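Local coordinates for protein 16S rRNA methylase (Uncultured bacterium, PDB 7JLZ) that probably methylates N1 of adenine 1408 in the 16S rRNA of the 30S ribosomal subunit, a modification associated with aminoglycoside resistance, at residues Y38-A43 and R66-E71; G53-Q58 and L101-L106; K59-Y64 and A76-G81; L120-L125 and K169-L174. All blocks are in the same frame, centred on the assembly; numbering follows the deposited sequence. Where two conformers were deposited one is given.

Contact 1 of 4, residues Y38-A43 and R66-E71; sequences YVYKNA and RKSQKE. With SO4 (sulfate ion), chain B.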
loop_
_atom_site.group_PDB
_atom_site.type_symbol
_atom_site.label_atom_id
_atom_site.label_comp_id
_atom_site.label_asym_id
_atom_site.label_seq_id
_atom_site.Cartn_x
_atom_site.Cartn_y
_atom_site.Cartn_z
ATOM N N TYR A 38 -5.612 2.623 7.460
ATOM C CA TYR A 38 -5.580 3.434 6.247
ATOM C C TYR A 38 -6.723 3.072 5.310
ATOM O O TYR A 38 -7.342 3.952 4.694
ATOM C CB TYR A 38 -4.235 3.230 5.555
ATOM C CG TYR A 38 -3.930 4.152 4.383
ATOM C CD1 TYR A 38 -3.422 5.422 4.607
ATOM C CD2 TYR A 38 -4.100 3.736 3.071
ATOM C CE1 TYR A 38 -3.115 6.263 3.580
ATOM C CE2 TYR A 38 -3.790 4.582 2.013
ATOM C CZ TYR A 38 -3.298 5.847 2.281
ATOM O OH TYR A 38 -2.984 6.704 1.257
ATOM N N VAL A 39 -7.018 1.779 5.206
ATOM C CA VAL A 39 -8.098 1.320 4.333
ATOM C C VAL A 39 -9.434 1.857 4.828
ATOM O O VAL A 39 -10.217 2.441 4.066
ATOM C CB VAL A 39 -8.099 -0.214 4.273
ATOM C CG1 VAL A 39 -9.337 -0.709 3.502
ATOM C CG2 VAL A 39 -6.800 -0.709 3.612
ATOM N N TYR A 40 -9.700 1.682 6.125
ATOM C CA TYR A 40 -10.945 2.148 6.732
ATOM C C TYR A 40 -11.105 3.660 6.601
ATOM O O TYR A 40 -12.162 4.156 6.193
ATOM C CB TYR A 40 -10.951 1.725 8.201
ATOM C CG TYR A 40 -11.980 2.383 9.100
ATOM C CD1 TYR A 40 -13.258 1.859 9.233
ATOM C CD2 TYR A 40 -11.645 3.490 9.876
ATOM C CE1 TYR A 40 -14.190 2.455 10.089
ATOM C CE2 TYR A 40 -12.563 4.076 10.729
ATOM C CZ TYR A 40 -13.831 3.554 10.830
ATOM O OH TYR A 40 -14.746 4.138 11.680
ATOM N N LYS A 41 -10.071 4.411 6.973
ATOM C CA LYS A 41 -10.177 5.861 6.947
ATOM C C LYS A 41 -10.412 6.367 5.531
ATOM O O LYS A 41 -11.258 7.239 5.306
ATOM C CB LYS A 41 -8.916 6.474 7.551
ATOM C CG LYS A 41 -8.760 6.186 9.039
ATOM C CD LYS A 41 -9.739 7.009 9.882
ATOM C CE LYS A 41 -9.481 6.862 11.385
ATOM N NZ LYS A 41 -10.347 7.777 12.207
ATOM N N ASN A 42 -9.699 5.805 4.553
ATOM C CA ASN A 42 -9.850 6.297 3.190
ATOM C C ASN A 42 -11.175 5.858 2.579
ATOM O O ASN A 42 -11.819 6.645 1.870
ATOM C CB ASN A 42 -8.652 5.865 2.345
ATOM C CG ASN A 42 -7.484 6.828 2.488
ATOM O OD1 ASN A 42 -6.483 6.523 3.127
ATOM N ND2 ASN A 42 -7.625 8.013 1.908
ATOM N N ALA A 43 -11.628 4.637 2.882
ATOM C CA ALA A 43 -12.940 4.191 2.410
ATOM C C ALA A 43 -14.059 5.109 2.894
ATOM O O ALA A 43 -14.952 5.480 2.124
ATOM C CB ALA A 43 -13.199 2.755 2.862
ATOM N N ARG A 66 -13.582 -5.764 11.187
ATOM C CA ARG A 66 -14.812 -5.841 11.969
ATOM C C ARG A 66 -15.482 -4.473 12.052
ATOM O O ARG A 66 -16.701 -4.363 11.877
ATOM C CB ARG A 66 -14.510 -6.394 13.361
ATOM C CG ARG A 66 -15.723 -6.488 14.265
ATOM C CD ARG A 66 -15.325 -6.715 15.721
ATOM N NE ARG A 66 -14.578 -7.958 15.908
ATOM C CZ ARG A 66 -13.309 -8.021 16.301
ATOM N NH1 ARG A 66 -12.625 -6.912 16.559
ATOM N NH2 ARG A 66 -12.730 -9.206 16.455
ATOM N N LYS A 67 -14.700 -3.420 12.318
ATOM C CA LYS A 67 -15.248 -2.063 12.323
ATOM C C LYS A 67 -15.916 -1.736 10.997
ATOM O O LYS A 67 -17.018 -1.179 10.962
ATOM C CB LYS A 67 -14.150 -1.035 12.605
ATOM C CG LYS A 67 -13.889 -0.752 14.057
ATOM C CD LYS A 67 -12.827 0.334 14.229
ATOM C CE LYS A 67 -13.305 1.684 13.722
ATOM N NZ LYS A 67 -14.233 2.380 14.665
ATOM N N SER A 68 -15.236 -2.046 9.890
ATOM C CA SER A 68 -15.770 -1.734 8.570
ATOM C C SER A 68 -17.088 -2.454 8.327
ATOM O O SER A 68 -18.026 -1.881 7.763
ATOM C CB SER A 68 -14.746 -2.110 7.495
ATOM O OG SER A 68 -13.527 -1.431 7.725
ATOM N N GLN A 69 -17.177 -3.716 8.746
ATOM C CA GLN A 69 -18.402 -4.468 8.518
ATOM C C GLN A 69 -19.524 -3.951 9.405
ATOM O O GLN A 69 -20.658 -3.778 8.946
ATOM C CB GLN A 69 -18.156 -5.953 8.763
ATOM C CG GLN A 69 -19.360 -6.819 8.487
ATOM C CD GLN A 69 -19.600 -7.824 9.588
ATOM O OE1 GLN A 69 -19.805 -7.453 10.745
ATOM N NE2 GLN A 69 -19.565 -9.107 9.240
ATOM N N LYS A 70 -19.212 -3.670 10.673
ATOM C CA LYS A 70 -20.226 -3.166 11.590
ATOM C C LYS A 70 -20.724 -1.796 11.157
ATOM O O LYS A 70 -21.929 -1.525 11.202
ATOM C CB LYS A 70 -19.669 -3.110 13.013
ATOM N N GLU A 71 -19.820 -0.921 10.727
ATOM C CA GLU A 71 -20.194 0.425 10.316
ATOM C C GLU A 71 -20.665 0.495 8.870
ATOM O O GLU A 71 -20.881 1.600 8.359
ATOM C CB GLU A 71 -19.022 1.385 10.539
ATOM C CG GLU A 71 -18.740 1.646 12.005
ATOM C CD GLU A 71 -17.342 2.170 12.263
ATOM O OE1 GLU A 71 -16.674 1.653 13.188
ATOM O OE2 GLU A 71 -16.913 3.096 11.543
HETATM S S SO4 B . -15.827 -11.392 15.477
HETATM O O1 SO4 B . -14.730 -11.113 16.361
HETATM O O2 SO4 B . -16.557 -10.180 15.218
HETATM O O3 SO4 B . -16.702 -12.356 16.089
HETATM O O4 SO4 B . -15.322 -11.921 14.239
#
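Two neighbouring helices on one face of the central sheet, 37-45 and 58-70, are joined here by Tyr40, whose ring reaches across to Lys67, Ser68 and Glu71 at the C-terminal end of the second helix. The Tyr40 hydroxyl donates a hydrogen bond to Glu71, with OH and OE2 modelled 2.4 Å apart, a very short separation whose exact value is doubtful. OE2 sits at the ring edge, in plane, while the carboxylate as a whole stands almost perpendicular to the ring (88°). Tyrosine suits this place because it has both the length to span the gap and a hydroxyl at its end; a chi1 of 166°, with CG opposite the backbone N, turns the ring toward helix 58-70.

In the Rossmann-like fold of class I methyltransferases, these helices follow strands 26-31 and 49-55, the first two of the central sheet. Glu71, the first residue beyond helical geometry, also serves its own helix: its OE1 receives Lys67 NZ at 2.9 Å through the syn lone pair, in a salt bridge. The lysine chain bends at its last two torsions and crosses the tyrosine at about a right angle, with Lys67 CE 3.5 Å from Tyr40 CZ, while NZ also pairs with a second sulfate. Ser68, small enough to sit beside the ring, brings OG within 3.6 Å of Tyr40 CD1 and bonds to Tyr64 O and Tyr78 OH.

Arg66 holds a sulfate, probably from the crystallisation liquor, at its guanidinium edge: NH2 donates to sulfate O1 at 2.8 Å and NE to O2 at 3.1 Å. Glu62 also pairs with NH2.

Contact 2 of 4, residues G53-Q58 and L101-L106; sequences GIEPIQ and LPWGSL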
loop_
_atom_site.group_PDB
_atom_site.type_symbol
_atom_site.label_atom_id
_atom_site.label_comp_id
_atom_site.label_asym_id
_atom_site.label_seq_id
_atom_site.Cartn_x
_atom_site.Cartn_y
_atom_site.Cartn_z
ATOM N N GLY A 53 -7.016 -3.720 1.526
ATOM C CA GLY A 53 -5.808 -3.933 2.314
ATOM C C GLY A 53 -5.377 -5.388 2.256
ATOM O O GLY A 53 -6.211 -6.290 2.338
ATOM N N ILE A 54 -4.065 -5.617 2.134
ATOM C CA ILE A 54 -3.505 -6.969 2.075
ATOM C C ILE A 54 -2.381 -7.099 3.095
ATOM O O ILE A 54 -1.382 -6.375 3.013
ATOM C CB ILE A 54 -2.981 -7.304 0.669
ATOM C CG1 ILE A 54 -4.052 -6.975 -0.377
ATOM C CG2 ILE A 54 -2.585 -8.782 0.583
ATOM C CD1 ILE A 54 -3.559 -7.157 -1.825
ATOM N N GLU A 55 -2.535 -8.027 4.035
ATOM C CA GLU A 55 -1.530 -8.322 5.048
ATOM C C GLU A 55 -1.464 -9.819 5.316
ATOM O O GLU A 55 -2.439 -10.541 5.091
ATOM C CB GLU A 55 -1.816 -7.578 6.364
ATOM C CG GLU A 55 -1.803 -6.060 6.205
ATOM C CD GLU A 55 -0.430 -5.497 5.848
ATOM O OE1 GLU A 55 0.591 -6.081 6.262
ATOM O OE2 GLU A 55 -0.395 -4.463 5.131
ATOM N N PRO A 56 -0.323 -10.316 5.816
ATOM C CA PRO A 56 -0.148 -11.773 5.950
ATOM C C PRO A 56 -0.723 -12.400 7.203
ATOM O O PRO A 56 -0.951 -13.617 7.218
ATOM C CB PRO A 56 1.372 -11.947 5.930
ATOM C CG PRO A 56 1.899 -10.618 6.451
ATOM C CD PRO A 56 0.956 -9.585 5.910
ATOM N N ILE A 57 -0.899 -11.653 8.289
ATOM C CA ILE A 57 -1.288 -12.238 9.567
ATOM C C ILE A 57 -2.736 -11.853 9.831
ATOM O O ILE A 57 -3.079 -10.669 9.797
ATOM C CB ILE A 57 -0.348 -11.779 10.695
ATOM C CG1 ILE A 57 1.070 -12.291 10.428
ATOM C CG2 ILE A 57 -0.852 -12.242 12.077
ATOM C CD1 ILE A 57 2.139 -11.655 11.281
ATOM N N GLN A 58 -3.596 -12.852 10.082
ATOM C CA GLN A 58 -5.024 -12.561 10.170
ATOM C C GLN A 58 -5.320 -11.550 11.277
ATOM O O GLN A 58 -6.151 -10.648 11.101
ATOM C CB GLN A 58 -5.816 -13.838 10.409
ATOM C CG GLN A 58 -7.292 -13.578 10.597
ATOM C CD GLN A 58 -8.015 -14.776 11.177
ATOM O OE1 GLN A 58 -7.389 -15.755 11.587
ATOM N NE2 GLN A 58 -9.338 -14.705 11.216
ATOM N N LEU A 101 5.971 1.233 3.300
ATOM C CA LEU A 101 7.002 0.262 3.617
ATOM C C LEU A 101 7.225 0.203 5.131
ATOM O O LEU A 101 6.953 1.171 5.847
ATOM C CB LEU A 101 8.300 0.599 2.878
ATOM C CG LEU A 101 8.258 0.280 1.375
ATOM C CD1 LEU A 101 9.561 0.682 0.711
ATOM C CD2 LEU A 101 7.994 -1.189 1.140
ATOM N N PRO A 102 7.670 -0.943 5.655
ATOM C CA PRO A 102 7.928 -2.193 4.937
ATOM C C PRO A 102 6.682 -3.035 4.712
ATOM O O PRO A 102 5.677 -2.895 5.416
ATOM C CB PRO A 102 8.898 -2.918 5.864
ATOM C CG PRO A 102 8.474 -2.476 7.228
ATOM C CD PRO A 102 8.087 -1.032 7.072
ATOM N N TRP A 103 6.746 -3.904 3.701
ATOM C CA TRP A 103 5.729 -4.928 3.485
ATOM C C TRP A 103 6.506 -6.193 3.141
ATOM O O TRP A 103 6.599 -6.598 1.984
ATOM C CB TRP A 103 4.735 -4.534 2.394
ATOM C CG TRP A 103 3.481 -5.376 2.364
ATOM C CD1 TRP A 103 2.509 -5.435 3.330
ATOM C CD2 TRP A 103 3.051 -6.264 1.316
ATOM N NE1 TRP A 103 1.508 -6.297 2.942
ATOM C CE2 TRP A 103 1.822 -6.823 1.718
ATOM C CE3 TRP A 103 3.593 -6.645 0.084
ATOM C CZ2 TRP A 103 1.119 -7.729 0.930
ATOM C CZ3 TRP A 103 2.892 -7.547 -0.698
ATOM C CH2 TRP A 103 1.671 -8.078 -0.271
ATOM N N GLY A 104 7.089 -6.809 4.165
ATOM C CA GLY A 104 7.801 -8.058 3.951
ATOM C C GLY A 104 9.043 -7.831 3.119
ATOM O O GLY A 104 9.825 -6.907 3.367
ATOM N N SER A 105 9.223 -8.667 2.099
ATOM C CA SER A 105 10.396 -8.586 1.240
ATOM C C SER A 105 10.280 -7.518 0.159
ATOM O O SER A 105 11.250 -7.300 -0.574
ATOM C CB SER A 105 10.643 -9.941 0.586
ATOM O OG SER A 105 9.487 -10.341 -0.129
ATOM N N LEU A 106 9.133 -6.856 0.032
ATOM C CA LEU A 106 8.913 -5.939 -1.082
ATOM C C LEU A 106 9.842 -4.734 -0.974
ATOM O O LEU A 106 9.808 -4.006 0.026
ATOM C CB LEU A 106 7.457 -5.483 -1.104
ATOM C CG LEU A 106 7.052 -4.701 -2.352
ATOM C CD1 LEU A 106 7.300 -5.539 -3.605
ATOM C CD2 LEU A 106 5.604 -4.259 -2.272
#
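The Trp103 indole meets segment 53-58 mainly along the edge that carries NE1, and Leu31 of strand 26-31 also touches it. At this edge, in the ring plane, lies Glu55 CD, and the carboxylate is turned almost square to the indole (86°). Ile54 O is near the same edge but 27° out of plane. The site is at the C-terminal end of strand 49-55, second in chain order in a Rossmann-like methyltransferase sheet, where relatives usually carry an acidic residue for the cofactor ribose; Glu55 is consistent with that role.

Trp103 NE1 donates to Ile54 O at 2.9 Å, a bent bond (132° at the hydrogen) that gives the indole N-H of this buried residue a partner. Glu55 OE2 accepts from Gly32 N and OE1 from Gln60 NE2, which together fix the carboxylate's rotation. Beside the polar edge, Ile54 CG2 packs 3.9 Å from Trp103 CZ2, a branched apolar group against the benzene part of the indole.

The loop that presents Trp103 follows strand 94-100. It has a cis peptide before Pro102 and a type II' turn from Trp103 to Leu106, in which Gly104 readily adopts the required positive phi. The turn is closed by Leu106 N on Trp103 O at 3.2 Å.

Contact 3 of 4, residues K59-Y64 and A76-G81; sequences KQLENY and AIYILG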
loop_
_atom_site.group_PDB
_atom_site.type_symbol
_atom_site.label_atom_id
_atom_site.label_comp_id
_atom_site.label_asym_id
_atom_site.label_seq_id
_atom_site.Cartn_x
_atom_site.Cartn_y
_atom_site.Cartn_z
ATOM N N LYS A 59 -4.625 -11.668 12.406
ATOM C CA LYS A 59 -4.888 -10.770 13.533
ATOM C C LYS A 59 -4.615 -9.310 13.185
ATOM O O LYS A 59 -5.175 -8.414 13.838
ATOM C CB LYS A 59 -4.058 -11.195 14.753
ATOM C CG LYS A 59 -4.641 -12.366 15.525
ATOM C CD LYS A 59 -3.782 -12.723 16.743
ATOM C CE LYS A 59 -4.495 -13.717 17.658
ATOM N NZ LYS A 59 -3.722 -13.970 18.897
ATOM N N GLN A 60 -3.761 -9.042 12.189
ATOM C CA GLN A 60 -3.491 -7.662 11.787
ATOM C C GLN A 60 -4.759 -6.937 11.381
ATOM O O GLN A 60 -4.901 -5.735 11.627
ATOM C CB GLN A 60 -2.544 -7.606 10.592
ATOM C CG GLN A 60 -1.132 -7.922 10.885
ATOM C CD GLN A 60 -0.296 -7.793 9.652
ATOM O OE1 GLN A 60 0.158 -8.796 9.100
ATOM N NE2 GLN A 60 -0.077 -6.559 9.206
ATOM N N LEU A 61 -5.651 -7.627 10.669
ATOM C CA LEU A 61 -6.780 -6.978 10.028
ATOM C C LEU A 61 -8.087 -7.230 10.759
ATOM O O LEU A 61 -9.136 -6.783 10.289
ATOM C CB LEU A 61 -6.891 -7.430 8.568
ATOM C CG LEU A 61 -5.628 -7.134 7.766
ATOM C CD1 LEU A 61 -5.821 -7.617 6.332
ATOM C CD2 LEU A 61 -5.292 -5.663 7.797
ATOM N N GLU A 62 -8.035 -7.902 11.911
ATOM C CA GLU A 62 -9.247 -8.266 12.646
ATOM C C GLU A 62 -10.046 -7.037 13.090
ATOM O O GLU A 62 -11.257 -6.956 12.860
ATOM C CB GLU A 62 -8.866 -9.127 13.854
ATOM C CG GLU A 62 -9.956 -9.240 14.903
ATOM C CD GLU A 62 -9.562 -10.111 16.086
ATOM O OE1 GLU A 62 -8.559 -10.848 15.983
ATOM O OE2 GLU A 62 -10.261 -10.054 17.122
ATOM N N ASN A 63 -9.386 -6.065 13.728
ATOM C CA ASN A 63 -10.106 -4.931 14.319
ATOM C C ASN A 63 -10.788 -4.075 13.250
ATOM O O ASN A 63 -11.995 -3.816 13.327
ATOM C CB ASN A 63 -9.143 -4.081 15.156
ATOM C CG ASN A 63 -9.803 -2.823 15.726
ATOM O OD1 ASN A 63 -10.981 -2.831 16.083
ATOM N ND2 ASN A 63 -9.036 -1.741 15.817
ATOM N N TYR A 64 -10.034 -3.625 12.237
ATOM C CA TYR A 64 -10.616 -2.713 11.252
ATOM C C TYR A 64 -11.535 -3.420 10.266
ATOM O O TYR A 64 -12.459 -2.787 9.743
ATOM C CB TYR A 64 -9.519 -1.931 10.510
ATOM C CG TYR A 64 -9.176 -0.677 11.300
ATOM C CD1 TYR A 64 -10.044 0.417 11.310
ATOM C CD2 TYR A 64 -8.036 -0.614 12.082
ATOM C CE1 TYR A 64 -9.768 1.561 12.067
ATOM C CE2 TYR A 64 -7.745 0.530 12.854
ATOM C CZ TYR A 64 -8.613 1.613 12.828
ATOM O OH TYR A 64 -8.340 2.741 13.588
ATOM N N ALA A 76 -14.488 -1.052 1.846
ATOM C CA ALA A 76 -13.238 -1.461 2.477
ATOM C C ALA A 76 -13.242 -2.981 2.569
ATOM O O ALA A 76 -14.177 -3.564 3.123
ATOM C CB ALA A 76 -13.082 -0.827 3.862
ATOM N N ILE A 77 -12.218 -3.619 2.009
ATOM C CA ILE A 77 -12.087 -5.065 2.086
ATOM C C ILE A 77 -10.656 -5.404 2.482
ATOM O O ILE A 77 -9.710 -4.674 2.158
ATOM C CB ILE A 77 -12.499 -5.737 0.757
ATOM C CG1 ILE A 77 -12.600 -7.251 0.920
ATOM C CG2 ILE A 77 -11.544 -5.375 -0.352
ATOM C CD1 ILE A 77 -12.949 -7.959 -0.360
ATOM N N TYR A 78 -10.507 -6.510 3.221
ATOM C CA TYR A 78 -9.247 -6.893 3.845
ATOM C C TYR A 78 -8.925 -8.340 3.508
ATOM O O TYR A 78 -9.753 -9.225 3.738
ATOM C CB TYR A 78 -9.321 -6.708 5.371
ATOM C CG TYR A 78 -9.701 -5.295 5.761
ATOM C CD1 TYR A 78 -11.042 -4.894 5.804
ATOM C CD2 TYR A 78 -8.725 -4.358 6.075
ATOM C CE1 TYR A 78 -11.392 -3.596 6.136
ATOM C CE2 TYR A 78 -9.068 -3.054 6.428
ATOM C CZ TYR A 78 -10.404 -2.683 6.454
ATOM O OH TYR A 78 -10.760 -1.395 6.794
ATOM N N ILE A 79 -7.721 -8.580 2.983
ATOM C CA ILE A 79 -7.372 -9.852 2.355
ATOM C C ILE A 79 -6.050 -10.365 2.906
ATOM O O ILE A 79 -5.125 -9.586 3.163
ATOM C CB ILE A 79 -7.287 -9.691 0.818
ATOM C CG1 ILE A 79 -8.648 -9.275 0.265
ATOM C CG2 ILE A 79 -6.799 -10.976 0.118
ATOM C CD1 ILE A 79 -8.595 -8.925 -1.175
ATOM N N LEU A 80 -5.953 -11.682 3.078
ATOM C CA LEU A 80 -4.685 -12.293 3.458
ATOM C C LEU A 80 -3.754 -12.350 2.252
ATOM O O LEU A 80 -4.148 -12.814 1.176
ATOM C CB LEU A 80 -4.893 -13.703 3.999
ATOM C CG LEU A 80 -5.485 -13.890 5.377
ATOM C CD1 LEU A 80 -5.449 -15.372 5.716
ATOM C CD2 LEU A 80 -4.710 -13.064 6.403
ATOM N N GLY A 81 -2.521 -11.903 2.433
ATOM C CA GLY A 81 -1.568 -11.977 1.340
ATOM C C GLY A 81 -0.218 -11.438 1.751
ATOM O O GLY A 81 -0.064 -10.800 2.794
#
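This is apolar helix-on-strand packing inside the beta-alpha-beta unit formed by strand 49-55, helix 58-70 and strand 76-80, a building block of the Rossmann-like fold. The helix runs back almost antiparallel to strand 76-80 (165°), with the axes of the two short segments 9.0 Å apart at their closest. No hydrogen bond links them.

Leu61 points from the helix at the strand, and its two methyls divide the work. CD1 lies 3.7 Å from Tyr78 CB and also touches the backbone at Ile79 O, while CD2 approaches the ring, 4.1 Å from Tyr78 CD2. With chi2 at 180°, the leucine holds CD1 extended, far enough to reach the strand, and its forked end fits both backbone and ring. Leu61 also touches Val4 and the side chain of Glu55.

Tyr78 is long enough to run from the strand toward the next turn of the helix, where its ring lies against the backbone of Tyr64. Tyr64 CB stands 4.2 Å from Tyr78 CZ, whereas the Tyr64 ring itself leads away toward Tyr40, meeting that ring with planes about 50° apart. The hydroxyl of Tyr78 has its polar partner in Ser68, one turn beyond Tyr64. Val39 and Tyr40 of helix 37-45 also touch Tyr78. Across the contact, Tyr78 OH approaches Tyr64 O to 3.7 Å, packing without a bond.

Contact 4 of 4, residues L120-L125 and K169-L174; sequences LISNIL and KNNLHL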
loop_
_atom_site.group_PDB
_atom_site.type_symbol
_atom_site.label_atom_id
_atom_site.label_comp_id
_atom_site.label_asym_id
_atom_site.label_seq_id
_atom_site.Cartn_x
_atom_site.Cartn_y
_atom_site.Cartn_z
ATOM N N LEU A 120 5.936 -7.505 -8.736
ATOM C CA LEU A 120 4.569 -7.490 -8.235
ATOM C C LEU A 120 3.946 -6.108 -8.349
ATOM O O LEU A 120 2.748 -5.987 -8.625
ATOM C CB LEU A 120 4.561 -7.961 -6.782
ATOM C CG LEU A 120 3.247 -7.870 -6.013
ATOM C CD1 LEU A 120 2.248 -8.855 -6.586
ATOM C CD2 LEU A 120 3.481 -8.140 -4.539
ATOM N N ILE A 121 4.745 -5.058 -8.151
ATOM C CA ILE A 121 4.216 -3.694 -8.117
ATOM C C ILE A 121 3.559 -3.338 -9.445
ATOM O O ILE A 121 2.405 -2.900 -9.496
ATOM C CB ILE A 121 5.337 -2.704 -7.757
ATOM C CG1 ILE A 121 5.811 -2.958 -6.329
ATOM C CG2 ILE A 121 4.867 -1.264 -7.911
ATOM C CD1 ILE A 121 7.049 -2.162 -5.964
ATOM N N SER A 122 4.283 -3.523 -10.544
ATOM C CA SER A 122 3.706 -3.189 -11.839
ATOM C C SER A 122 2.565 -4.130 -12.200
ATOM O O SER A 122 1.627 -3.726 -12.888
ATOM C CB SER A 122 4.788 -3.213 -12.917
ATOM O OG SER A 122 4.551 -2.201 -13.877
ATOM N N ASN A 123 2.615 -5.380 -11.734
ATOM C CA ASN A 123 1.587 -6.341 -12.120
ATOM C C ASN A 123 0.304 -6.202 -11.309
ATOM O O ASN A 123 -0.743 -6.671 -11.757
ATOM C CB ASN A 123 2.134 -7.768 -12.031
ATOM C CG ASN A 123 3.032 -8.111 -13.217
ATOM O OD1 ASN A 123 3.422 -7.232 -13.985
ATOM N ND2 ASN A 123 3.347 -9.380 -13.375
ATOM N N ILE A 124 0.347 -5.576 -10.129
ATOM C CA ILE A 124 -0.903 -5.230 -9.470
ATOM C C ILE A 124 -1.616 -4.108 -10.225
ATOM O O ILE A 124 -2.853 -4.078 -10.299
ATOM C CB ILE A 124 -0.614 -4.836 -8.004
ATOM C CG1 ILE A 124 -0.152 -6.056 -7.200
ATOM C CG2 ILE A 124 -1.845 -4.174 -7.345
ATOM C CD1 ILE A 124 0.421 -5.681 -5.806
ATOM N N LEU A 125 -0.858 -3.191 -10.818
ATOM C CA LEU A 125 -1.417 -1.969 -11.379
ATOM C C LEU A 125 -2.033 -2.198 -12.751
ATOM O O LEU A 125 -1.507 -2.967 -13.558
ATOM C CB LEU A 125 -0.329 -0.903 -11.504
ATOM C CG LEU A 125 0.056 -0.207 -10.212
ATOM C CD1 LEU A 125 1.313 0.617 -10.422
ATOM C CD2 LEU A 125 -1.103 0.667 -9.795
ATOM N N LYS A 169 14.272 0.780 -12.397
ATOM C CA LYS A 169 14.614 -0.635 -12.453
ATOM C C LYS A 169 13.460 -1.525 -12.015
ATOM O O LYS A 169 13.520 -2.740 -12.231
ATOM C CB LYS A 169 15.865 -0.901 -11.604
ATOM C CG LYS A 169 17.162 -0.447 -12.273
ATOM C CD LYS A 169 18.370 -0.635 -11.368
ATOM C CE LYS A 169 19.681 -0.510 -12.143
ATOM N NZ LYS A 169 19.903 0.849 -12.722
ATOM N N ASN A 170 12.407 -0.952 -11.430
ATOM C CA ASN A 170 11.189 -1.676 -11.085
ATOM C C ASN A 170 9.999 -1.182 -11.912
ATOM O O ASN A 170 8.846 -1.333 -11.506
ATOM C CB ASN A 170 10.904 -1.562 -9.586
ATOM C CG ASN A 170 12.062 -2.061 -8.733
ATOM O OD1 ASN A 170 12.326 -3.261 -8.667
ATOM N ND2 ASN A 170 12.758 -1.139 -8.075
ATOM N N ASN A 171 10.277 -0.569 -13.066
ATOM C CA ASN A 171 9.275 -0.147 -14.049
ATOM C C ASN A 171 8.423 1.017 -13.551
ATOM O O ASN A 171 7.293 1.218 -14.012
ATOM C CB ASN A 171 8.379 -1.319 -14.491
ATOM C CG ASN A 171 7.640 -1.028 -15.785
ATOM O OD1 ASN A 171 8.214 -0.480 -16.724
ATOM N ND2 ASN A 171 6.359 -1.375 -15.832
ATOM N N LEU A 172 8.961 1.817 -12.633
ATOM C CA LEU A 172 8.240 2.937 -12.049
ATOM C C LEU A 172 8.935 4.231 -12.424
ATOM O O LEU A 172 10.135 4.384 -12.187
ATOM C CB LEU A 172 8.156 2.807 -10.525
ATOM C CG LEU A 172 7.344 1.601 -10.042
ATOM C CD1 LEU A 172 7.491 1.425 -8.538
ATOM C CD2 LEU A 172 5.878 1.745 -10.455
ATOM N N HIS A 173 8.180 5.156 -13.007
ATOM C CA HIS A 173 8.690 6.471 -13.364
ATOM C C HIS A 173 8.203 7.496 -12.345
ATOM O O HIS A 173 6.996 7.664 -12.160
ATOM C CB HIS A 173 8.244 6.842 -14.774
ATOM C CG HIS A 173 8.612 8.230 -15.155
ATOM N ND1 HIS A 173 7.726 9.279 -15.072
ATOM C CD2 HIS A 173 9.778 8.750 -15.602
ATOM C CE1 HIS A 173 8.329 10.386 -15.459
ATOM N NE2 HIS A 173 9.575 10.095 -15.784
ATOM N N LEU A 174 9.141 8.178 -11.687
ATOM C CA LEU A 174 8.785 9.086 -10.601
ATOM C C LEU A 174 8.086 10.330 -11.140
ATOM O O LEU A 174 8.583 10.990 -12.061
ATOM C CB LEU A 174 10.037 9.482 -9.824
ATOM C CG LEU A 174 9.824 10.481 -8.678
ATOM C CD1 LEU A 174 9.179 9.782 -7.501
ATOM C CD2 LEU A 174 11.123 11.168 -8.278
HETATM O O HOH W 1 7.401 -3.532 -10.554
#
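Asn171 has a left-handed backbone (phi 69°) and, from that position, sends its amide across to Ser122. It is the C-prime residue of the Schellman motif that ends helix 156-168, with Leu172 N bonded to Phe167 O and Asn171 N to Glu168 O. Asparagine tolerates positive phi better than most residues that carry a side chain. The chain then enters strand 172-179, an edge strand of the Rossmann-like sheet.

In one of two Ser122 conformers, Asn171 ND2 donates to Ser122 OG at 2.8 Å, with an angle of 155° at the hydrogen and the oxygen nearly in the amide plane; the bond need not hold in the other. Serine is short and polar, which lets it face this turn at close range.

Beside this bond, Ile121 and Leu172 cross at about a right angle, methyl to methyl: Ile121 CG2 is 3.8 Å from Leu172 CD1. Ile121 also packs on Leu97 and Ile99, and Leu172 on Phe209, which joins the pair to strands 94-100 and 205-211.

A water completes the join. Ser122 N, in the first turn of helix 120-124, donates to this water at 3.1 Å; the water in turn donates to Asn170 O at 2.8 Å.

All four contacts belong to one Rossmann-like domain built round a seven-stranded mixed sheet of order 3-2-1-4-5-7-6. Contacts 1 and 3, with centres 10 Å apart, share helix 58-70 and interleave along the chain. Contact 3 is nested within the loop that contact 2 closes; strands 49-55 and 76-80 are neighbours, joined by backbone bonds from Gly53 to Ile77 and Ile79. Contact 4 follows later and lies across the chain's centre from contacts 1 and 3, about 27 Å from contact 1 between centres. Contact 2 touches contact 4 through Trp103 on Leu120 and Leu106 on Ile121, and so lies between the two ends of the domain; its Glu55 end is probably near the cofactor.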